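Local coordinates for putative sugar binding protein (Geobacillus stearothermophilus, PDB 6GT9) that binds galactose and probably serves as the glucose-galactose sensor of a three-component sensing system for galactan use, at residues 202-207 with 215-220; 147-152 with 240-245; 224-229 with 253-258. All coordinates share one frame; numbering follows the deposited sequence.

In the fold
All three contacts lie in one lobe of the protein, around the sheet that holds strands 216-219 and 242-246. Contact 1 and contact 3 are buried and apolar. Contact 2 is at the surface and adds a hydrogen bond to its packing. Contact 1 sets helix 197-210 on strand 216-219. Contact 2 sets the end of helix 135-149 against strand 242-246, the neighbour of that strand in the sheet. Contact 3 joins two helices, 224-235 and 250-258, which precede and follow strand 242-246 in the chain. Helix 224-235 also packs on strand 216-219, and its A225 packs on I243 in the strand segment of contact 2. An aromatic ring carries each contact.

Contact 1 of 3, residues 202-207 with 215-220; sequences EKAYTI and NAFYGT
This is the helix-to-strand half of a beta-alpha-beta crossover, in which helix 197-210 leads into strand 216-219 and lies over it. F217 is the strand residue that reaches the helix, at A204 and I207. One corner of its ring does the work. F217 CE2 is 4.2 Å from A204 CA and as far from the methyl A204 CB. I207 brings the tip of its longer branch to the same corner, with CD1 4.2 Å from F217 CE2. Both A204 CA and I207 CD1 approach the ring obliquely. F217 CG is anti to the carbonyl carbon (chi1 -77°), which sends the ring out from the strand toward the helix. Two further side chains pack on this ring. V228 of helix 224-235 lays its CG1 methyl over one ring face at CG, while T241 brings CG2 to the rim beyond CD1. I207 also packs on A157 of strand 154-160, which adjoins 216-219 in the sheet. The two segments meet through carbon packing alone, so the attraction is dispersion and burial of apolar surface, with no directional bond to fix the ring's rotation.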
loop_
_atom_site.group_PDB
_atom_site.type_symbol
_atom_site.label_atom_id
_atom_site.label_comp_id
_atom_site.label_asym_id
_atom_site.label_seq_id
_atom_site.Cartn_x
_atom_site.Cartn_y
_atom_site.Cartn_z
ATOM N N GLU A 202 -8.514 17.191 3.090
ATOM C CA GLU A 202 -9.312 17.700 4.204
ATOM C C GLU A 202 -8.553 17.567 5.516
ATOM O O GLU A 202 -8.491 18.513 6.314
ATOM C CB GLU A 202 -10.658 16.967 4.283
ATOM C CG GLU A 202 -11.612 17.327 3.147
ATOM C CD GLU A 202 -12.873 16.451 3.091
ATOM O OE1 GLU A 202 -13.820 16.837 2.369
ATOM O OE2 GLU A 202 -12.920 15.390 3.756
ATOM N N LYS A 203 -7.952 16.399 5.749
ATOM C CA LYS A 203 -7.199 16.189 6.981
ATOM C C LYS A 203 -5.994 17.121 7.063
ATOM O O LYS A 203 -5.699 17.665 8.131
ATOM C CB LYS A 203 -6.767 14.727 7.085
ATOM C CG LYS A 203 -7.933 13.757 7.286
ATOM C CD LYS A 203 -8.749 14.151 8.517
ATOM C CE LYS A 203 -9.732 13.062 8.906
ATOM N NZ LYS A 203 -10.517 12.651 7.732
ATOM N N ALA A 204 -5.286 17.320 5.947
ATOM C CA ALA A 204 -4.136 18.221 5.960
ATOM C C ALA A 204 -4.550 19.619 6.382
ATOM O O ALA A 204 -3.866 20.258 7.189
ATOM C CB ALA A 204 -3.478 18.274 4.585
ATOM N N TYR A 205 -5.671 20.101 5.845
ATOM C CA TYR A 205 -6.147 21.445 6.160
ATOM C C TYR A 205 -6.474 21.582 7.645
ATOM O O TYR A 205 -5.999 22.509 8.311
ATOM C CB TYR A 205 -7.355 21.772 5.284
ATOM C CG TYR A 205 -7.987 23.116 5.556
ATOM C CD1 TYR A 205 -7.510 24.267 4.941
ATOM C CD2 TYR A 205 -9.067 23.230 6.423
ATOM C CE1 TYR A 205 -8.091 25.495 5.189
ATOM C CE2 TYR A 205 -9.653 24.452 6.678
ATOM C CZ TYR A 205 -9.160 25.580 6.060
ATOM O OH TYR A 205 -9.740 26.801 6.316
ATOM N N THR A 206 -7.259 20.650 8.191
ATOM C CA THR A 206 -7.598 20.724 9.611
ATOM C C THR A 206 -6.368 20.562 10.501
ATOM O O THR A 206 -6.308 21.158 11.581
ATOM C CB THR A 206 -8.658 19.675 9.962
ATOM O OG1 THR A 206 -8.138 18.362 9.729
ATOM C CG2 THR A 206 -9.893 19.859 9.105
ATOM N N ILE A 207 -5.381 19.765 10.075
ATOM C CA ILE A 207 -4.136 19.657 10.841
ATOM C C ILE A 207 -3.442 21.009 10.912
ATOM O O ILE A 207 -2.970 21.429 11.978
ATOM C CB ILE A 207 -3.206 18.587 10.233
ATOM C CG1 ILE A 207 -3.718 17.178 10.500
ATOM C CG2 ILE A 207 -1.794 18.726 10.800
ATOM C CD1 ILE A 207 -2.880 16.094 9.837
ATOM N N ASN A 215 5.461 21.613 10.063
ATOM C CA ASN A 215 6.225 21.959 8.873
ATOM C C ASN A 215 6.693 20.716 8.119
ATOM O O ASN A 215 7.527 20.828 7.208
ATOM C CB ASN A 215 7.420 22.863 9.236
ATOM C CG ASN A 215 8.357 22.231 10.270
ATOM O OD1 ASN A 215 8.254 21.042 10.593
ATOM N ND2 ASN A 215 9.286 23.036 10.791
ATOM N N ALA A 216 6.172 19.541 8.467
ATOM C CA ALA A 216 6.527 18.305 7.789
ATOM C C ALA A 216 5.332 17.355 7.783
ATOM O O ALA A 216 4.661 17.184 8.805
ATOM C CB ALA A 216 7.739 17.635 8.452
ATOM N N PHE A 217 5.078 16.738 6.628
ATOM C CA PHE A 217 4.033 15.729 6.481
ATOM C C PHE A 217 4.638 14.417 6.006
ATOM O O PHE A 217 5.573 14.413 5.201
ATOM C CB PHE A 217 2.965 16.145 5.471
ATOM C CG PHE A 217 1.982 17.156 5.988
ATOM C CD1 PHE A 217 2.251 18.518 5.889
ATOM C CD2 PHE A 217 0.775 16.751 6.542
ATOM C CE1 PHE A 217 1.327 19.462 6.336
ATOM C CE2 PHE A 217 -0.154 17.699 7.012
ATOM C CZ PHE A 217 0.126 19.052 6.903
ATOM N N TYR A 218 4.073 13.312 6.493
ATOM C CA TYR A 218 4.412 11.956 6.068
ATOM C C TYR A 218 3.116 11.257 5.679
ATOM O O TYR A 218 2.244 11.070 6.530
ATOM C CB TYR A 218 5.108 11.198 7.197
ATOM C CG TYR A 218 5.270 9.699 7.010
ATOM C CD1 TYR A 218 5.681 9.161 5.795
ATOM C CD2 TYR A 218 5.080 8.832 8.074
ATOM C CE1 TYR A 218 5.865 7.791 5.629
ATOM C CE2 TYR A 218 5.261 7.460 7.926
ATOM C CZ TYR A 218 5.668 6.946 6.707
ATOM O OH TYR A 218 5.854 5.586 6.567
ATOM N N GLY A 219 2.984 10.893 4.407
ATOM C CA GLY A 219 1.826 10.137 3.926
ATOM C C GLY A 219 2.229 8.692 3.696
ATOM O O GLY A 219 3.320 8.420 3.192
ATOM N N THR A 220 1.354 7.757 4.085
ATOM C CA THR A 220 1.742 6.351 4.071
ATOM C C THR A 220 1.024 5.530 3.015
ATOM O O THR A 220 1.218 4.312 2.974
ATOM C CB THR A 220 1.523 5.707 5.448
ATOM O OG1 THR A 220 0.119 5.632 5.750
ATOM C CG2 THR A 220 2.232 6.520 6.532
#

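Contact 2 of 3, residues 147-152 with 240-245; sequences AEDTKG and KTYIIG
The methyl T150 CG2 sits over one face of the Y242 ring, 4.2 Å from the ring centroid and displaced toward the rim, nearest CG. This is a CH-pi contact. The hydroxyl T150 OG1 is used elsewhere: it bonds to L146 O in the last turn of helix 135-149. D149 takes the other end of the ring. Y242 OH donates to D149 OD2 at 2.7 Å, a short bond. OD2 lies at the ring edge, in the ring plane, but the hydroxyl meets the carboxylate from above its plane, 35° out of it. The two planes are 65° apart. D149 CB also presses on the ring, 3.4 Å from Y242 CE1. The second oxygen, D149 OD1, makes a salt bridge to R301, so the carboxylate is gripped on both oxygens. Y242 reaches the helix end because CG is anti to its backbone N (chi1 180°), which extends the ring away from strand 242-246. The helix stops here in a Schellman motif. G152 N bonds to A147 O, and K151 N to E148 O, with K151 at positive phi. Y242 and I244 face helix 135-149, while T241 and I243 face helix 224-235. Helices on both faces of a largely parallel sheet make the alpha-beta-alpha sandwich of a type I periplasmic binding protein lobe.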
loop_
_atom_site.group_PDB
_atom_site.type_symbol
_atom_site.label_atom_id
_atom_site.label_comp_id
_atom_site.label_asym_id
_atom_site.label_seq_id
_atom_site.Cartn_x
_atom_site.Cartn_y
_atom_site.Cartn_z
ATOM N N ALA A 147 14.525 12.384 8.496
ATOM C CA ALA A 147 15.534 12.831 9.456
ATOM C C ALA A 147 16.767 13.377 8.749
ATOM O O ALA A 147 17.353 14.372 9.195
ATOM C CB ALA A 147 15.916 11.684 10.397
ATOM N N GLU A 148 17.174 12.740 7.649
ATOM C CA GLU A 148 18.306 13.232 6.869
ATOM C C GLU A 148 18.000 14.582 6.235
ATOM O O GLU A 148 18.783 15.530 6.361
ATOM C CB GLU A 148 18.681 12.222 5.785
ATOM C CG GLU A 148 19.479 11.016 6.272
ATOM C CD GLU A 148 20.079 10.219 5.120
ATOM O OE1 GLU A 148 19.678 9.051 4.917
ATOM O OE2 GLU A 148 20.953 10.772 4.410
ATOM N N ASP A 149 16.879 14.679 5.523
ATOM C CA ASP A 149 16.574 15.892 4.769
ATOM C C ASP A 149 16.287 17.083 5.676
ATOM O O ASP A 149 16.548 18.224 5.285
ATOM C CB ASP A 149 15.383 15.657 3.835
ATOM C CG ASP A 149 15.612 14.512 2.859
ATOM O OD1 ASP A 149 16.766 14.047 2.725
ATOM O OD2 ASP A 149 14.634 14.082 2.206
ATOM N N THR A 150 15.753 16.853 6.872
ATOM C CA THR A 150 15.492 17.938 7.809
ATOM C C THR A 150 16.574 18.075 8.877
ATOM O O THR A 150 16.397 18.852 9.821
ATOM C CB THR A 150 14.146 17.740 8.495
ATOM O OG1 THR A 150 14.241 16.618 9.384
ATOM C CG2 THR A 150 13.047 17.522 7.464
ATOM N N LYS A 151 17.659 17.303 8.768
ATOM C CA LYS A 151 18.771 17.340 9.718
ATOM C C LYS A 151 18.288 17.178 11.157
ATOM O O LYS A 151 18.795 17.814 12.085
ATOM C CB LYS A 151 19.586 18.619 9.547
ATOM C CG LYS A 151 20.448 18.632 8.287
ATOM C CD LYS A 151 21.566 19.661 8.393
ATOM C CE LYS A 151 22.863 19.136 7.771
ATOM N NZ LYS A 151 24.091 19.429 8.588
ATOM N N GLY A 152 17.282 16.330 11.341
ATOM C CA GLY A 152 16.822 15.975 12.667
ATOM C C GLY A 152 15.883 16.957 13.330
ATOM O O GLY A 152 15.639 16.832 14.537
ATOM N N LYS A 240 8.700 26.915 3.549
ATOM C CA LYS A 240 8.342 25.630 3.015
ATOM C C LYS A 240 7.956 24.506 3.998
ATOM O O LYS A 240 8.237 24.546 5.168
ATOM C CB LYS A 240 9.334 25.197 1.926
ATOM C CG LYS A 240 8.705 24.473 0.733
ATOM C CD LYS A 240 9.587 24.572 -0.486
ATOM C CE LYS A 240 9.519 23.324 -1.355
ATOM N NZ LYS A 240 10.800 23.085 -2.081
ATOM N N THR A 241 7.259 23.517 3.464
ATOM C CA THR A 241 6.755 22.386 4.207
ATOM C C THR A 241 7.361 21.151 3.583
ATOM O O THR A 241 7.327 21.024 2.419
ATOM C CB THR A 241 5.244 22.321 4.014
ATOM O OG1 THR A 241 4.664 23.475 4.566
ATOM C CG2 THR A 241 4.641 21.121 4.654
ATOM N N TYR A 242 7.907 20.268 4.398
ATOM C CA TYR A 242 8.525 19.034 3.927
ATOM C C TYR A 242 7.459 17.954 3.787
ATOM O O TYR A 242 6.715 17.681 4.731
ATOM C CB TYR A 242 9.622 18.580 4.891
ATOM C CG TYR A 242 10.327 17.295 4.492
ATOM C CD1 TYR A 242 11.447 17.316 3.670
ATOM C CD2 TYR A 242 9.870 16.058 4.946
ATOM C CE1 TYR A 242 12.092 16.131 3.302
ATOM C CE2 TYR A 242 10.509 14.872 4.587
ATOM C CZ TYR A 242 11.615 14.913 3.765
ATOM O OH TYR A 242 12.259 13.733 3.418
ATOM N N ILE A 243 7.386 17.335 2.614
ATOM C CA ILE A 243 6.415 16.267 2.364
ATOM C C ILE A 243 7.162 15.027 1.905
ATOM O O ILE A 243 7.855 15.064 0.881
ATOM C CB ILE A 243 5.373 16.662 1.310
ATOM C CG1 ILE A 243 4.652 17.938 1.715
ATOM C CG2 ILE A 243 4.355 15.536 1.134
ATOM C CD1 ILE A 243 3.670 18.414 0.663
ATOM N N ILE A 244 6.991 13.921 2.627
ATOM C CA ILE A 244 7.416 12.616 2.136
ATOM C C ILE A 244 6.178 11.726 2.058
ATOM O O ILE A 244 5.408 11.630 3.022
ATOM C CB ILE A 244 8.537 11.992 2.997
ATOM C CG1 ILE A 244 8.963 10.623 2.414
ATOM C CG2 ILE A 244 8.136 11.905 4.455
ATOM C CD1 ILE A 244 10.319 10.093 2.908
ATOM N N GLY A 245 5.953 11.140 0.891
ATOM C CA GLY A 245 4.793 10.279 0.688
ATOM C C GLY A 245 5.159 8.901 0.184
ATOM O O GLY A 245 6.331 8.520 0.214
#

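Contact 3 of 3, residues 224-229 with 253-258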
loop_
_atom_site.group_PDB
_atom_site.type_symbol
_atom_site.label_atom_id
_atom_site.label_comp_id
_atom_site.label_asym_id
_atom_site.label_seq_id
_atom_site.Cartn_x
_atom_site.Cartn_y
_atom_site.Cartn_z
ATOM N N ASP A 224 -1.932 10.063 -0.380
ATOM C CA ASP A 224 -1.879 10.956 0.771
ATOM C C ASP A 224 -1.063 12.208 0.474
ATOM O O ASP A 224 -1.519 13.334 0.725
ATOM C CB ASP A 224 -1.298 10.212 1.968
ATOM C CG ASP A 224 -2.183 9.097 2.431
ATOM O OD1 ASP A 224 -3.416 9.239 2.307
ATOM O OD2 ASP A 224 -1.653 8.089 2.938
ATOM N N ALA A 225 0.159 12.035 -0.034
ATOM C CA ALA A 225 1.018 13.197 -0.265
ATOM C C ALA A 225 0.466 14.077 -1.378
ATOM O O ALA A 225 0.718 15.288 -1.405
ATOM C CB ALA A 225 2.438 12.739 -0.587
ATOM N N ILE A 226 -0.303 13.489 -2.293
ATOM C CA ILE A 226 -1.005 14.288 -3.288
ATOM C C ILE A 226 -2.037 15.182 -2.617
ATOM O O ILE A 226 -2.147 16.373 -2.936
ATOM C CB ILE A 226 -1.640 13.366 -4.343
ATOM C CG1 ILE A 226 -0.547 12.721 -5.193
ATOM C CG2 ILE A 226 -2.650 14.144 -5.206
ATOM C CD1 ILE A 226 -1.026 11.487 -5.947
ATOM N N GLY A 227 -2.798 14.629 -1.666
ATOM C CA GLY A 227 -3.749 15.446 -0.927
ATOM C C GLY A 227 -3.070 16.553 -0.140
ATOM O O GLY A 227 -3.530 17.698 -0.134
ATOM N N VAL A 228 -1.954 16.233 0.513
ATOM C CA VAL A 228 -1.236 17.242 1.288
ATOM C C VAL A 228 -0.681 18.324 0.377
ATOM O O VAL A 228 -0.793 19.520 0.673
ATOM C CB VAL A 228 -0.121 16.583 2.112
ATOM C CG1 VAL A 228 0.669 17.657 2.874
ATOM C CG2 VAL A 228 -0.701 15.555 3.041
ATOM N N ALA A 229 -0.090 17.928 -0.754
ATOM C CA ALA A 229 0.553 18.905 -1.625
ATOM C C ALA A 229 -0.457 19.911 -2.163
ATOM O O ALA A 229 -0.153 21.104 -2.280
ATOM C CB ALA A 229 1.269 18.198 -2.771
ATOM N N ILE A 253 4.875 12.187 -8.912
ATOM C CA ILE A 253 6.103 12.520 -9.637
ATOM C C ILE A 253 6.093 13.984 -10.061
ATOM O O ILE A 253 7.112 14.684 -9.961
ATOM C CB ILE A 253 6.290 11.586 -10.847
ATOM C CG1 ILE A 253 6.436 10.130 -10.393
ATOM C CG2 ILE A 253 7.485 12.023 -11.686
ATOM C CD1 ILE A 253 7.513 9.909 -9.369
ATOM N N ARG A 254 4.944 14.466 -10.541
ATOM C CA ARG A 254 4.822 15.869 -10.930
ATOM C C ARG A 254 5.149 16.798 -9.765
ATOM O O ARG A 254 5.952 17.731 -9.901
ATOM C CB ARG A 254 3.410 16.134 -11.454
ATOM C CG ARG A 254 3.205 17.559 -11.910
ATOM C CD ARG A 254 4.281 17.950 -12.917
ATOM N NE ARG A 254 4.188 19.358 -13.292
ATOM C CZ ARG A 254 5.201 20.218 -13.243
ATOM N NH1 ARG A 254 6.405 19.816 -12.844
ATOM N NH2 ARG A 254 5.008 21.479 -13.606
ATOM N N TYR A 255 4.541 16.550 -8.603
ATOM C CA TYR A 255 4.799 17.373 -7.424
ATOM C C TYR A 255 6.259 17.288 -6.984
ATOM O O TYR A 255 6.842 18.281 -6.525
ATOM C CB TYR A 255 3.882 16.938 -6.287
ATOM C CG TYR A 255 2.494 17.540 -6.292
ATOM C CD1 TYR A 255 2.307 18.917 -6.357
ATOM C CD2 TYR A 255 1.363 16.727 -6.201
ATOM C CE1 TYR A 255 1.033 19.471 -6.341
ATOM C CE2 TYR A 255 0.091 17.268 -6.186
ATOM C CZ TYR A 255 -0.069 18.639 -6.254
ATOM O OH TYR A 255 -1.335 19.173 -6.238
ATOM N N LEU A 256 6.854 16.094 -7.083
ATOM C CA LEU A 256 8.276 15.930 -6.813
ATOM C C LEU A 256 9.110 16.773 -7.767
ATOM O O LEU A 256 10.093 17.407 -7.358
ATOM C CB LEU A 256 8.637 14.452 -6.936
ATOM C CG LEU A 256 9.836 13.805 -6.267
ATOM C CD1 LEU A 256 9.833 14.045 -4.773
ATOM C CD2 LEU A 256 9.768 12.317 -6.568
ATOM N N GLN A 257 8.727 16.797 -9.046
ATOM C CA GLN A 257 9.433 17.633 -10.008
ATOM C C GLN A 257 9.261 19.112 -9.681
ATOM O O GLN A 257 10.207 19.898 -9.812
ATOM C CB GLN A 257 8.943 17.322 -11.422
ATOM C CG GLN A 257 9.625 18.119 -12.528
ATOM C CD GLN A 257 11.082 17.729 -12.750
ATOM O OE1 GLN A 257 11.922 18.584 -13.038
ATOM N NE2 GLN A 257 11.384 16.437 -12.625
ATOM N N LYS A 258 8.063 19.507 -9.242
ATOM C CA LYS A 258 7.794 20.889 -8.867
ATOM C C LYS A 258 8.462 21.290 -7.564
ATOM O O LYS A 258 8.521 22.490 -7.268
ATOM C CB LYS A 258 6.291 21.124 -8.743
ATOM C CG LYS A 258 5.592 21.421 -10.057
ATOM C CD LYS A 258 4.081 21.219 -9.957
ATOM C CE LYS A 258 3.329 22.496 -9.605
ATOM N NZ LYS A 258 3.764 23.077 -8.304
#
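Y255 reaches from helix 250-258 to A229 and I226 on helix 224-235, and its ring makes the whole contact. From CB the side chain turns so that CG is anti to the carbonyl carbon (chi1 -84°). This turns one ring face to A229. CG, at the base of the ring, is 3.8 Å from the methyl A229 CB. CD2 comes a little nearer to the same methyl, at 3.7 Å. CE2 is also 3.7 Å from A229 CB, and it is the atom that meets I226. The carbonyl oxygen I226 O comes obliquely, 4.0 Å from Y255 CE2. The branch methyl I226 CG2 lies beyond the rim, close to the ring plane, 4.3 Å from Y255 CE2. CD1, CE1 and CZ complete the circle round the A229 methyl. A229 CB therefore stands over the centre of the ring, 3.5 Å from the centroid and 2° off the ring normal, a nearly ideal CH-pi contact. The phenol OH lies beyond this patch, and the side chain also touches K230 and E233 farther along helix 224-235. E233 also has a salt bridge to K258. An alanine in place of Y255 would probably uncover the A229 methyl and take away the ring that bridges A229 and I226. The side chain of I226 is about 8 Å from the bound galactose, so this end of the contact is near the sugar without touching it. Strand 242-246 lies between these helices in the chain. The arrangement is the side-by-side packing of two helices joined through a strand of the sheet, as in the alpha-beta lobes of periplasmic sugar-binding proteins.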